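Local coordinates for hypothetical protein SO2946 (Shewanella oneidensis, PDB 2A5Z), which is of unknown function but has a jelly-roll fold with a carbohydrate-binding module, so it may bind carbohydrate, and binds magnesium, at residues 51-56 against 63-68; 69-74 against 141-146; 88-93 against 245-250; 102-107 against 229-234; 116-121 against 249-254. All coordinates share one frame; numbering follows the deposited sequence.

Interaction 1 (51-56 against 63-68). With MG (magnesium ion), chain F.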
# COMPACT_ATOMS: atom_id res chain seq x y z
N ALA C 51 11.01 -6.52 -1.60
CA ALA C 51 10.06 -5.82 -0.74
C ALA C 51 10.75 -5.40 0.56
O ALA C 51 11.62 -6.11 1.06
CB ALA C 51 8.84 -6.69 -0.43
N SER C 52 10.39 -4.24 1.08
CA SER C 52 10.91 -3.79 2.36
C SER C 52 9.91 -2.89 3.06
O SER C 52 9.07 -2.26 2.42
CB SER C 52 12.24 -3.05 2.17
OG SER C 52 12.03 -1.81 1.54
N TYR C 53 9.98 -2.86 4.38
CA TYR C 53 9.17 -1.93 5.16
C TYR C 53 9.98 -1.37 6.33
O TYR C 53 10.71 -2.11 6.99
CB TYR C 53 7.85 -2.57 5.61
CG TYR C 53 6.98 -1.60 6.38
CD1 TYR C 53 6.61 -0.37 5.82
CD2 TYR C 53 6.57 -1.88 7.69
CE1 TYR C 53 5.84 0.54 6.53
CE2 TYR C 53 5.80 -0.98 8.40
CZ TYR C 53 5.44 0.23 7.81
OH TYR C 53 4.69 1.12 8.51
N ASP C 54 9.87 -0.06 6.55
CA ASP C 54 10.72 0.67 7.50
C ASP C 54 9.96 1.14 8.75
O ASP C 54 10.48 1.94 9.51
CB ASP C 54 11.38 1.87 6.79
CG ASP C 54 12.77 2.20 7.34
OD1 ASP C 54 13.19 1.62 8.36
OD2 ASP C 54 13.47 3.05 6.74
N PHE C 55 8.73 0.68 8.92
CA PHE C 55 7.96 0.88 10.16
C PHE C 55 7.80 2.34 10.60
O PHE C 55 7.98 2.66 11.77
CB PHE C 55 8.52 -0.01 11.29
CG PHE C 55 8.35 -1.47 11.02
CD1 PHE C 55 7.22 -2.14 11.48
CD2 PHE C 55 9.29 -2.16 10.26
CE1 PHE C 55 7.04 -3.49 11.21
CE2 PHE C 55 9.12 -3.51 9.97
CZ PHE C 55 7.99 -4.18 10.45
N MSE C 56 7.43 3.20 9.66
CA MSE C 56 7.17 4.62 9.95
C MSE C 56 5.68 4.96 9.99
O MSE C 56 5.31 6.02 10.48
CB MSE C 56 7.93 5.54 8.97
CG MSE C 56 7.23 5.77 7.62
SE MSE C 56 7.25 4.38 6.46
CE MSE C 56 8.84 4.61 5.71
N THR C 63 -2.38 -3.86 8.38
CA THR C 63 -2.19 -5.30 8.26
C THR C 63 -1.21 -5.71 7.18
O THR C 63 -0.87 -6.89 7.07
CB THR C 63 -3.52 -6.02 8.05
OG1 THR C 63 -4.20 -5.44 6.93
CG2 THR C 63 -4.38 -5.90 9.31
N SER C 64 -0.77 -4.73 6.38
CA SER C 64 0.29 -4.96 5.39
C SER C 64 0.87 -3.66 4.88
O SER C 64 0.26 -2.61 5.03
CB SER C 64 -0.23 -5.79 4.21
OG SER C 64 -1.26 -5.12 3.52
N ALA C 65 2.06 -3.75 4.27
CA ALA C 65 2.73 -2.62 3.62
C ALA C 65 3.80 -3.16 2.68
O ALA C 65 4.53 -4.07 3.04
CB ALA C 65 3.37 -1.69 4.67
N ASN C 66 3.89 -2.61 1.48
CA ASN C 66 4.89 -3.01 0.48
C ASN C 66 5.02 -4.54 0.31
O ASN C 66 6.14 -5.08 0.32
CB ASN C 66 6.25 -2.38 0.80
CG ASN C 66 6.16 -0.88 1.05
OD1 ASN C 66 5.28 -0.21 0.52
ND2 ASN C 66 7.06 -0.36 1.88
N ASN C 67 3.88 -5.21 0.15
CA ASN C 67 3.78 -6.68 -0.04
C ASN C 67 3.88 -7.53 1.24
O ASN C 67 3.58 -8.73 1.21
CB ASN C 67 4.81 -7.22 -1.07
CG ASN C 67 4.60 -6.64 -2.47
OD1 ASN C 67 3.50 -6.20 -2.82
ND2 ASN C 67 5.66 -6.65 -3.28
N ILE C 68 4.28 -6.91 2.35
CA ILE C 68 4.63 -7.61 3.59
C ILE C 68 3.44 -7.61 4.54
O ILE C 68 2.85 -6.56 4.79
CB ILE C 68 5.87 -6.97 4.28
CG1 ILE C 68 7.10 -7.09 3.37
CG2 ILE C 68 6.16 -7.60 5.66
CD1 ILE C 68 8.08 -5.93 3.52
MG MG F . 12.44 1.73 10.39

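Interaction 2 (69-74 against 141-146)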
# COMPACT_ATOMS: atom_id res chain seq x y z
N SER C 69 3.10 -8.80 5.05
CA SER C 69 2.03 -8.97 6.04
C SER C 69 2.49 -8.43 7.39
O SER C 69 3.62 -8.67 7.79
CB SER C 69 1.68 -10.45 6.21
OG SER C 69 1.40 -11.05 4.95
N LEU C 70 1.61 -7.70 8.08
CA LEU C 70 1.93 -7.15 9.39
C LEU C 70 0.85 -7.60 10.35
O LEU C 70 -0.20 -6.98 10.47
CB LEU C 70 2.05 -5.63 9.33
CG LEU C 70 3.09 -5.08 8.34
CD1 LEU C 70 2.87 -3.60 8.12
CD2 LEU C 70 4.52 -5.38 8.80
N LEU C 71 1.12 -8.71 11.01
CA LEU C 71 0.07 -9.49 11.63
C LEU C 71 0.14 -9.44 13.14
O LEU C 71 1.15 -9.83 13.73
CB LEU C 71 0.13 -10.94 11.13
CG LEU C 71 0.01 -11.11 9.61
CD1 LEU C 71 0.19 -12.56 9.18
CD2 LEU C 71 -1.33 -10.59 9.15
N SER C 72 -0.93 -8.93 13.74
CA SER C 72 -1.10 -8.90 15.18
C SER C 72 -2.08 -9.99 15.60
O SER C 72 -3.11 -10.18 14.96
CB SER C 72 -1.62 -7.53 15.61
OG SER C 72 -0.63 -6.54 15.42
N THR C 73 -1.72 -10.72 16.66
CA THR C 73 -2.62 -11.68 17.30
C THR C 73 -2.61 -11.52 18.82
O THR C 73 -1.65 -10.97 19.38
CB THR C 73 -2.30 -13.16 16.91
OG1 THR C 73 -0.92 -13.44 17.17
CG2 THR C 73 -2.60 -13.43 15.45
N GLY C 74 -3.67 -11.99 19.47
CA GLY C 74 -3.75 -12.02 20.93
C GLY C 74 -3.75 -10.65 21.60
O GLY C 74 -3.33 -10.53 22.75
N THR C 141 8.00 -19.75 10.41
CA THR C 141 7.26 -19.89 11.67
C THR C 141 5.79 -20.18 11.44
O THR C 141 5.21 -19.79 10.42
CB THR C 141 7.44 -18.63 12.58
OG1 THR C 141 6.75 -18.82 13.82
CG2 THR C 141 6.94 -17.35 11.91
N SER C 142 5.19 -20.90 12.38
CA SER C 142 3.74 -20.98 12.47
C SER C 142 3.24 -19.55 12.59
O SER C 142 3.85 -18.71 13.27
CB SER C 142 3.29 -21.75 13.72
OG SER C 142 4.08 -22.90 13.94
N ILE C 143 2.11 -19.27 11.94
CA ILE C 143 1.45 -17.98 12.02
C ILE C 143 0.74 -17.77 13.37
O ILE C 143 0.45 -18.73 14.10
CB ILE C 143 0.46 -17.83 10.82
CG1 ILE C 143 0.47 -16.41 10.26
CG2 ILE C 143 -0.95 -18.37 11.15
CD1 ILE C 143 -0.05 -16.32 8.82
N GLY C 144 0.48 -16.51 13.71
CA GLY C 144 -0.42 -16.15 14.80
C GLY C 144 -0.06 -16.63 16.19
O GLY C 144 1.07 -16.44 16.65
N LEU C 145 -1.03 -17.25 16.86
CA LEU C 145 -0.85 -17.71 18.24
C LEU C 145 -0.08 -19.03 18.31
O LEU C 145 0.27 -19.48 19.40
CB LEU C 145 -2.20 -17.84 18.97
CG LEU C 145 -3.05 -16.58 19.18
CD1 LEU C 145 -4.42 -16.95 19.73
CD2 LEU C 145 -2.37 -15.54 20.08
N GLY C 146 0.19 -19.62 17.15
CA GLY C 146 0.93 -20.88 17.04
C GLY C 146 2.37 -20.75 17.50
O GLY C 146 2.97 -19.68 17.40

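Interaction 3 (88-93 against 245-250). With MG (magnesium ion), chain F.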
# COMPACT_ATOMS: atom_id res chain seq x y z
N PHE C 88 15.22 4.86 11.52
CA PHE C 88 14.06 5.67 11.15
C PHE C 88 12.83 4.79 11.14
O PHE C 88 12.75 3.87 10.36
CB PHE C 88 14.29 6.25 9.75
CG PHE C 88 13.10 6.99 9.18
CD1 PHE C 88 12.79 8.28 9.62
CD2 PHE C 88 12.33 6.42 8.18
CE1 PHE C 88 11.71 8.97 9.08
CE2 PHE C 88 11.23 7.11 7.64
CZ PHE C 88 10.93 8.39 8.10
N GLY C 89 11.86 5.09 12.01
CA GLY C 89 10.64 4.32 12.10
C GLY C 89 10.88 3.01 12.83
O GLY C 89 11.43 2.08 12.27
N VAL C 90 10.50 2.95 14.09
CA VAL C 90 10.72 1.77 14.92
C VAL C 90 9.40 1.39 15.57
O VAL C 90 8.73 2.25 16.15
CB VAL C 90 11.78 2.04 16.02
CG1 VAL C 90 11.92 0.82 16.97
CG2 VAL C 90 13.14 2.41 15.41
N GLN C 91 9.03 0.11 15.47
CA GLN C 91 7.82 -0.41 16.11
C GLN C 91 8.19 -1.22 17.35
O GLN C 91 8.63 -2.37 17.23
CB GLN C 91 7.01 -1.27 15.12
CG GLN C 91 5.76 -1.92 15.70
CD GLN C 91 4.72 -0.91 16.13
OE1 GLN C 91 4.67 -0.53 17.30
NE2 GLN C 91 3.90 -0.46 15.20
N PRO C 92 8.03 -0.62 18.55
CA PRO C 92 8.19 -1.36 19.80
C PRO C 92 6.94 -2.18 20.09
O PRO C 92 5.83 -1.78 19.71
CB PRO C 92 8.36 -0.25 20.85
CG PRO C 92 8.44 1.03 20.08
CD PRO C 92 7.70 0.79 18.82
N ILE C 93 7.13 -3.32 20.75
CA ILE C 93 6.06 -4.30 20.91
C ILE C 93 6.02 -4.78 22.37
O ILE C 93 7.06 -5.08 22.96
CB ILE C 93 6.25 -5.49 19.90
CG1 ILE C 93 6.24 -4.97 18.45
CG2 ILE C 93 5.17 -6.56 20.07
CD1 ILE C 93 6.99 -5.85 17.45
N SER C 245 11.81 -4.98 19.35
CA SER C 245 11.38 -3.87 18.49
C SER C 245 11.90 -4.06 17.08
O SER C 245 12.96 -4.64 16.89
CB SER C 245 11.87 -2.53 19.04
OG SER C 245 11.45 -2.34 20.38
N ILE C 246 11.15 -3.58 16.08
CA ILE C 246 11.60 -3.70 14.68
C ILE C 246 11.68 -2.34 13.97
O ILE C 246 10.75 -1.52 14.04
CB ILE C 246 10.78 -4.76 13.87
CG1 ILE C 246 11.35 -4.93 12.44
CG2 ILE C 246 9.27 -4.46 13.90
CD1 ILE C 246 10.97 -6.23 11.75
N ASP C 247 12.83 -2.12 13.33
CA ASP C 247 13.12 -0.93 12.55
C ASP C 247 12.81 -1.20 11.07
O ASP C 247 12.15 -0.41 10.42
CB ASP C 247 14.62 -0.59 12.73
CG ASP C 247 15.10 0.55 11.84
OD1 ASP C 247 14.29 1.42 11.46
OD2 ASP C 247 16.31 0.61 11.52
N LEU C 248 13.25 -2.34 10.57
CA LEU C 248 13.34 -2.54 9.13
C LEU C 248 13.40 -4.02 8.79
O LEU C 248 14.10 -4.79 9.46
CB LEU C 248 14.59 -1.81 8.60
CG LEU C 248 15.10 -1.92 7.16
CD1 LEU C 248 14.03 -1.52 6.17
CD2 LEU C 248 16.33 -1.05 6.98
N ILE C 249 12.66 -4.41 7.76
CA ILE C 249 12.74 -5.76 7.20
C ILE C 249 12.89 -5.65 5.69
O ILE C 249 12.33 -4.74 5.08
CB ILE C 249 11.52 -6.64 7.63
CG1 ILE C 249 11.75 -8.12 7.27
CG2 ILE C 249 10.19 -6.09 7.09
CD1 ILE C 249 10.79 -9.10 7.95
N GLU C 250 13.65 -6.55 5.09
CA GLU C 250 13.86 -6.59 3.64
C GLU C 250 13.75 -8.03 3.13
O GLU C 250 14.29 -8.94 3.74
CB GLU C 250 15.23 -6.00 3.29
CG GLU C 250 15.65 -6.15 1.83
CD GLU C 250 17.13 -5.85 1.61
OE1 GLU C 250 17.45 -4.73 1.15
OE2 GLU C 250 17.97 -6.73 1.89
MG MG F . 12.44 1.73 10.39
O HOH W 1 9.86 -3.62 21.85

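Interaction 4 (102-107 against 229-234)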
# COMPACT_ATOMS: atom_id res chain seq x y z
N SER C 102 1.38 -12.20 19.59
CA SER C 102 2.56 -12.02 18.75
C SER C 102 2.38 -10.92 17.70
O SER C 102 1.26 -10.55 17.36
CB SER C 102 2.92 -13.33 18.05
OG SER C 102 1.91 -13.74 17.14
N PHE C 103 3.51 -10.41 17.22
CA PHE C 103 3.52 -9.60 16.02
C PHE C 103 4.41 -10.25 14.98
O PHE C 103 5.53 -10.69 15.29
CB PHE C 103 3.96 -8.16 16.29
CG PHE C 103 4.06 -7.32 15.05
CD1 PHE C 103 2.92 -6.80 14.44
CD2 PHE C 103 5.31 -7.06 14.47
CE1 PHE C 103 3.02 -6.03 13.28
CE2 PHE C 103 5.42 -6.29 13.30
CZ PHE C 103 4.28 -5.78 12.71
N LEU C 104 3.92 -10.31 13.76
CA LEU C 104 4.64 -10.98 12.68
C LEU C 104 4.73 -10.06 11.47
O LEU C 104 3.71 -9.59 10.97
CB LEU C 104 3.93 -12.30 12.31
CG LEU C 104 4.67 -13.33 11.45
CD1 LEU C 104 4.08 -14.74 11.61
CD2 LEU C 104 4.66 -12.92 9.99
N ALA C 105 5.96 -9.78 11.02
CA ALA C 105 6.18 -9.12 9.74
C ALA C 105 6.76 -10.14 8.78
O ALA C 105 7.91 -10.57 8.92
CB ALA C 105 7.11 -7.89 9.90
N GLY C 106 5.96 -10.58 7.81
CA GLY C 106 6.38 -11.67 6.95
C GLY C 106 5.65 -11.81 5.64
O GLY C 106 4.77 -11.00 5.31
N MSE C 107 6.05 -12.83 4.89
CA MSE C 107 5.44 -13.19 3.60
C MSE C 107 5.15 -14.70 3.55
O MSE C 107 5.66 -15.47 4.38
CB MSE C 107 6.34 -12.76 2.42
CG MSE C 107 6.47 -11.21 2.24
SE MSE C 107 7.27 -10.66 0.72
CE MSE C 107 5.95 -10.97 -0.46
N GLY C 229 9.78 -14.53 7.90
CA GLY C 229 10.15 -13.15 8.22
C GLY C 229 10.55 -12.95 9.67
O GLY C 229 11.44 -13.64 10.17
N PHE C 230 9.89 -12.02 10.33
CA PHE C 230 10.15 -11.68 11.73
C PHE C 230 8.89 -11.92 12.56
O PHE C 230 7.81 -11.48 12.18
CB PHE C 230 10.58 -10.21 11.85
CG PHE C 230 10.55 -9.65 13.25
CD1 PHE C 230 11.63 -9.79 14.11
CD2 PHE C 230 9.42 -8.95 13.71
CE1 PHE C 230 11.61 -9.25 15.40
CE2 PHE C 230 9.39 -8.40 15.01
CZ PHE C 230 10.49 -8.56 15.85
N LYS C 231 9.04 -12.63 13.67
CA LYS C 231 7.94 -12.82 14.60
C LYS C 231 8.44 -12.70 16.03
O LYS C 231 9.41 -13.36 16.40
CB LYS C 231 7.27 -14.18 14.38
CG LYS C 231 5.98 -14.37 15.19
CD LYS C 231 5.41 -15.77 15.01
CE LYS C 231 4.16 -15.94 15.83
NZ LYS C 231 3.75 -17.36 15.98
N THR C 232 7.79 -11.87 16.83
CA THR C 232 8.11 -11.78 18.25
C THR C 232 6.85 -12.06 19.05
O THR C 232 5.75 -11.67 18.64
CB THR C 232 8.78 -10.43 18.61
OG1 THR C 232 9.46 -10.54 19.87
CG2 THR C 232 7.77 -9.27 18.66
N GLN C 233 7.01 -12.75 20.17
CA GLN C 233 5.90 -13.40 20.86
C GLN C 233 6.13 -13.47 22.36
O GLN C 233 7.27 -13.59 22.83
CB GLN C 233 5.75 -14.82 20.33
CG GLN C 233 4.47 -15.54 20.74
CD GLN C 233 4.25 -16.80 19.95
OE1 GLN C 233 5.20 -17.53 19.66
NE2 GLN C 233 3.01 -17.06 19.57
N CYS C 234 5.03 -13.41 23.11
CA CYS C 234 5.07 -13.64 24.55
C CYS C 234 4.39 -14.96 24.87
O CYS C 234 3.24 -15.18 24.49
CB CYS C 234 4.40 -12.50 25.31
SG CYS C 234 4.58 -12.66 27.11

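Interaction 5 (116-121 against 249-254)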
# COMPACT_ATOMS: atom_id res chain seq x y z
N SER C 116 14.46 -20.10 -5.18
CA SER C 116 14.39 -18.64 -5.12
C SER C 116 15.53 -18.02 -4.29
O SER C 116 15.83 -16.83 -4.43
CB SER C 116 13.05 -18.17 -4.56
OG SER C 116 12.94 -18.44 -3.17
N GLU C 117 16.12 -18.84 -3.41
CA GLU C 117 17.22 -18.42 -2.53
C GLU C 117 16.90 -17.10 -1.84
O GLU C 117 17.71 -16.17 -1.81
CB GLU C 117 18.54 -18.31 -3.29
CG GLU C 117 18.97 -19.58 -3.98
CD GLU C 117 20.34 -19.47 -4.62
OE1 GLU C 117 20.43 -19.50 -5.86
OE2 GLU C 117 21.33 -19.34 -3.88
N LEU C 118 15.69 -17.04 -1.28
CA LEU C 118 15.21 -15.89 -0.54
C LEU C 118 16.21 -15.45 0.53
O LEU C 118 16.79 -16.28 1.25
CB LEU C 118 13.85 -16.21 0.10
CG LEU C 118 13.22 -15.19 1.07
CD1 LEU C 118 12.66 -13.99 0.33
CD2 LEU C 118 12.13 -15.83 1.91
N GLU C 119 16.40 -14.15 0.61
CA GLU C 119 17.21 -13.52 1.63
C GLU C 119 16.33 -12.56 2.42
O GLU C 119 15.66 -11.71 1.84
CB GLU C 119 18.35 -12.76 0.97
CG GLU C 119 19.52 -12.47 1.85
CD GLU C 119 20.71 -11.98 1.06
OE1 GLU C 119 21.16 -12.71 0.14
OE2 GLU C 119 21.17 -10.86 1.33
N VAL C 120 16.31 -12.72 3.73
CA VAL C 120 15.53 -11.83 4.60
C VAL C 120 16.48 -11.13 5.58
O VAL C 120 17.25 -11.80 6.27
CB VAL C 120 14.42 -12.59 5.37
CG1 VAL C 120 13.63 -11.62 6.29
CG2 VAL C 120 13.49 -13.32 4.41
N THR C 121 16.43 -9.80 5.61
CA THR C 121 17.25 -9.02 6.52
C THR C 121 16.37 -8.23 7.47
O THR C 121 15.42 -7.58 7.04
CB THR C 121 18.21 -8.09 5.76
OG1 THR C 121 18.92 -8.84 4.76
CG2 THR C 121 19.22 -7.46 6.71
N ILE C 249 12.66 -4.41 7.76
CA ILE C 249 12.74 -5.76 7.20
C ILE C 249 12.89 -5.65 5.69
O ILE C 249 12.33 -4.74 5.08
CB ILE C 249 11.52 -6.64 7.63
CG1 ILE C 249 11.75 -8.12 7.27
CG2 ILE C 249 10.19 -6.09 7.09
CD1 ILE C 249 10.79 -9.10 7.95
N GLU C 250 13.65 -6.55 5.09
CA GLU C 250 13.86 -6.59 3.64
C GLU C 250 13.75 -8.03 3.13
O GLU C 250 14.29 -8.94 3.74
CB GLU C 250 15.23 -6.00 3.29
CG GLU C 250 15.65 -6.15 1.83
CD GLU C 250 17.13 -5.85 1.61
OE1 GLU C 250 17.45 -4.73 1.15
OE2 GLU C 250 17.97 -6.73 1.89
N PHE C 251 13.03 -8.21 2.01
CA PHE C 251 12.91 -9.50 1.31
C PHE C 251 13.52 -9.38 -0.09
O PHE C 251 13.16 -8.47 -0.84
CB PHE C 251 11.44 -9.90 1.16
CG PHE C 251 10.78 -10.32 2.45
CD1 PHE C 251 10.62 -11.66 2.75
CD2 PHE C 251 10.31 -9.37 3.34
CE1 PHE C 251 10.00 -12.06 3.94
CE2 PHE C 251 9.69 -9.75 4.54
CZ PHE C 251 9.55 -11.10 4.84
N LYS C 252 14.41 -10.30 -0.44
CA LYS C 252 14.87 -10.43 -1.84
C LYS C 252 15.07 -11.86 -2.31
O LYS C 252 15.64 -12.69 -1.60
CB LYS C 252 16.12 -9.58 -2.13
CG LYS C 252 17.19 -9.60 -1.09
CD LYS C 252 18.30 -8.60 -1.47
CE LYS C 252 19.42 -8.65 -0.44
NZ LYS C 252 20.61 -7.82 -0.82
N ALA C 253 14.59 -12.14 -3.52
CA ALA C 253 14.59 -13.49 -4.07
C ALA C 253 14.70 -13.48 -5.59
O ALA C 253 14.44 -12.45 -6.23
CB ALA C 253 13.33 -14.21 -3.65
N LYS C 254 15.08 -14.62 -6.16
CA LYS C 254 15.03 -14.82 -7.61
C LYS C 254 13.74 -15.55 -7.94
O LYS C 254 13.42 -16.55 -7.30
CB LYS C 254 16.24 -15.63 -8.08
CG LYS C 254 17.57 -14.93 -7.86
CD LYS C 254 18.72 -15.63 -8.60
CE LYS C 254 19.67 -16.36 -7.64
NZ LYS C 254 20.91 -16.77 -8.38
O HOH W 2 18.39 -13.70 -3.25
O HOH W 3 17.54 -9.22 2.53
O HOH W 4 22.11 -8.40 1.47
O HOH W 5 20.31 -7.19 3.29

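Interaction 1 (51-56 against 63-68)
Ala51 and Asn66 mark the closest backbone approach, CA to CA 6.0 Å, and no main-chain hydrogen bond joins the two segments. A side chain makes the link instead. Asn66 ND2 donates to Ser52 O at 2.8 Å. The bond is fairly straight (158° at the hydrogen) and lies in the carbonyl plane of Ser52 and close to the amide plane of Asn66. Asn66 sits in the type I' turn from Ala65 to Ile68, which reverses the chain between strands 64-65 and 68-73. Strand 48-53, which holds Tyr53, is an outer strand of the other sheet within this chain, so the contact ties two layers of the jelly roll together. Tyr53 CG points anti to the backbone N (chi1 -178°), which lays its ring beside the turn. Ala65 CB makes a CH-pi contact over one face, 3.9 Å from the Tyr53 ring centroid. Phe55 N lies over the centre of the opposite face. Asn66 ND2 comes to the ring edge, 4.0 Å from Tyr53 CD1, with the amide steeply turned to the ring. Tyr53 OH bonds to Met57 N. Ile68 CD1 packs against the strand backbone, 3.6 Å from Ser52 C, and also meets Ala51 CB and Tyr53 CB. Just beyond, Asp54 O and Asp54 OD1 bind magnesium. Phe88, Gly89 and Asp247 complete that site. Asp54 OD2 turns to Arg259 of the second subunit in a salt bridge.

Interaction 2 (69-74 against 141-146)
A type II' beta turn from Ile143 to Gly146 packs its Gly144 against Thr73, near the end of strand 68-73. The turn is closed by Gly146 N to Ile143 O at 3.2 Å. Gly144 has a positive phi (61°), as expected for this position of a II' turn. It carries no side chain, so Thr73 comes close to its backbone. Thr73 CG2 lies 3.5 Å from Gly144 CA, and Thr73 OG1 lies 3.4 Å from Gly144 C. The Thr73 hydroxyl sits between its own backbone N and carbonyl carbon (chi1 53°), and this brings both branches to the turn. No hydrogen bond passes directly between the segments. The polar link runs through Ser102 OG, which bonds both Thr73 OG1 and Gly144 O. Ser102 belongs to strand 102-107, the antiparallel neighbour of strand 68-73, so the turn leans on two adjacent strands of the larger sheet of the jelly roll. The contact lies near the surface and away from the magnesium site. Lys231 NZ of the next strand bonds the carbonyls of Gly144 and Ser142. Leu145 closes over the end of the strand, with CD2 3.8 Å from Gly74 N and 3.9 Å from Thr73 OG1. At the other end, Leu71 and Ile143 cross at a slant and meet by their terminal methyls, CD1 to CD1 3.8 Å. His58 of the third subunit packs on both of them.

Interaction 3 (88-93 against 245-250)
Asp247 turns its carboxylate toward the carbonyls of Phe88 and Gly89, and a magnesium ion sits among them. CG lies anti to the Asp247 backbone N (chi1 173°), which lets one residue bind the metal twice, through Asp247 O and Asp247 OD1. Phe88 O and Gly89 O bind from the facing segment, each 2.2 Å from magnesium. The metal draws acceptors together, so that Asp247 OD1 is only 3.0 Å from Gly89 O. Beside the site, Gln91 pairs antiparallel with Ile246: Gln91 N to Ile246 O is 2.8 Å and Ile246 N to Gln91 O is 3.0 Å. Val90 CG1 meets Ser245 CB at 3.9 Å. Ser245 OG lies 3.5 Å from Pro92 CA and bonds a water that accepts from Ile93 N at 3.0 Å. The Ile246 CG2 branch touches Gln91 CB, while the rest of the side chain leads to Phe55 and Phe230. Asp247 and Leu248 form a classic beta bulge opposite Tyr123, where the strand turns its corner. Asp247 OD2 bonds to His87 ND1. Asp54 supplies the remaining two oxygens. Six oxygen ligands suit magnesium. Their two carboxylates would formally offset its charge, while Arg259 of the second subunit pairs with the outer oxygens.

Interaction 4 (102-107 against 229-234)
Leu104 and Lys231 meet on one face of this antiparallel strand pair, with Leu104 CD1 3.8 Å from Lys231 CD. Lys231 is extended, its CG anti to the backbone N (chi1 -172°). It rises from the sheet at a slant, alongside Leu104, until its CE lies 3.4 Å from Ser102 OG. That hydroxyl is hydrogen-bonded to Thr73 OG1 and Gly144 O. Gln233, opposite Ser102, brings its CG to 3.8 Å from Ser102 CB. On the other face Phe103 and Phe230 touch at their rims, Phe103 CD2 to Phe230 CE2 4.3 Å, so the rings are not stacked. Four main-chain hydrogen bonds hold this register. Phe103 exchanges two with Thr232. Ala105 N to Phe230 O and Phe230 N to Ala105 O are both 2.8 Å. At the end Gly106 and Gly229 come within 4.2 Å, CA to CA. Further out, Lys231 NZ is held by carbonyls of the 141-146 segment. Gln233 NE2 bonds to Asn100 O, and Thr232 OG1 bonds to Thr136 OG1. The Phe230 ring packs on Ile246 and Ile249 of strand 245-254. One face thus carries polar side-chain ends under a turn. The other joins the hydrophobic core between two antiparallel sheets, as in a jelly-roll sandwich.

Interaction 5 (116-121 against 249-254)
Glu250 OE2 and Thr121 OG1 face each other across the strands and share two waters. One water donates to Glu250 OE2 at 2.8 Å. The other lies 2.6 Å from Glu250 OE2. Lys252 NZ stands 3.9 Å from Glu250 OE2, a long salt bridge within the strand. The same lysine makes another long one across the strands, Lys252 NZ to Glu119 OE2 at 3.8 Å. A further water spans that pair, 2.6 Å from Glu119 OE2 and 2.8 Å from Lys252 NZ. Lys252 and Glu119 lie side by side and point the same way. The amine stands between the two acids and would probably ease their repulsion. Glu117 and Lys254 run alongside each other too, in a long, weak ion pair. Glu250 OE1 bonds to Tyr50 OH.

Main-chain bonds set the register. Glu119 exchanges two with Lys252, and Thr121 exchanges two with Glu250. Past the last bridged pair, Lys254 N bonds to Ser116 O, which lies ahead of strand 119-125. The face that carries Val120 and Phe251 is apolar. Phe251 CG lies anti to its carbonyl carbon (chi1 -71°), and its ring runs beside Val120. Val120 CG2 is 3.7 Å from Phe251 CD1, and Val120 CG1 lies over one face, toward the rim. Leu118 CD1 comes in at the ring edge, in plane, 3.9 Å from Phe251 CD1. Ala253 CB meets the same leucine. Strand 245-254 is paired with 48-53 at its other edge, and 119-125 is followed across the sheet by 184-191. Ile249 and Phe251 pack on Ile68 of the facing sheet.

In the fold
From the N terminus, interaction 1 closes a short loop before any other contact opens. It joins the outermost strand 48-53 to the turn ahead of strand 68-73. Interaction 2 then opens, and its segments alternate with those of interactions 3, 4 and 5, so it crosses all three. Interaction 3 closes a long loop, and interaction 4 lies wholly within it. Interaction 5 crosses interaction 4 and ends on the same strand, 245-254, as interaction 3. Interactions 1 and 3 meet at one magnesium ion. Interactions 2 and 4 belong to one sheet, and interaction 5 to the other. Ile249 and Phe251 pack against residues 105-107 between them.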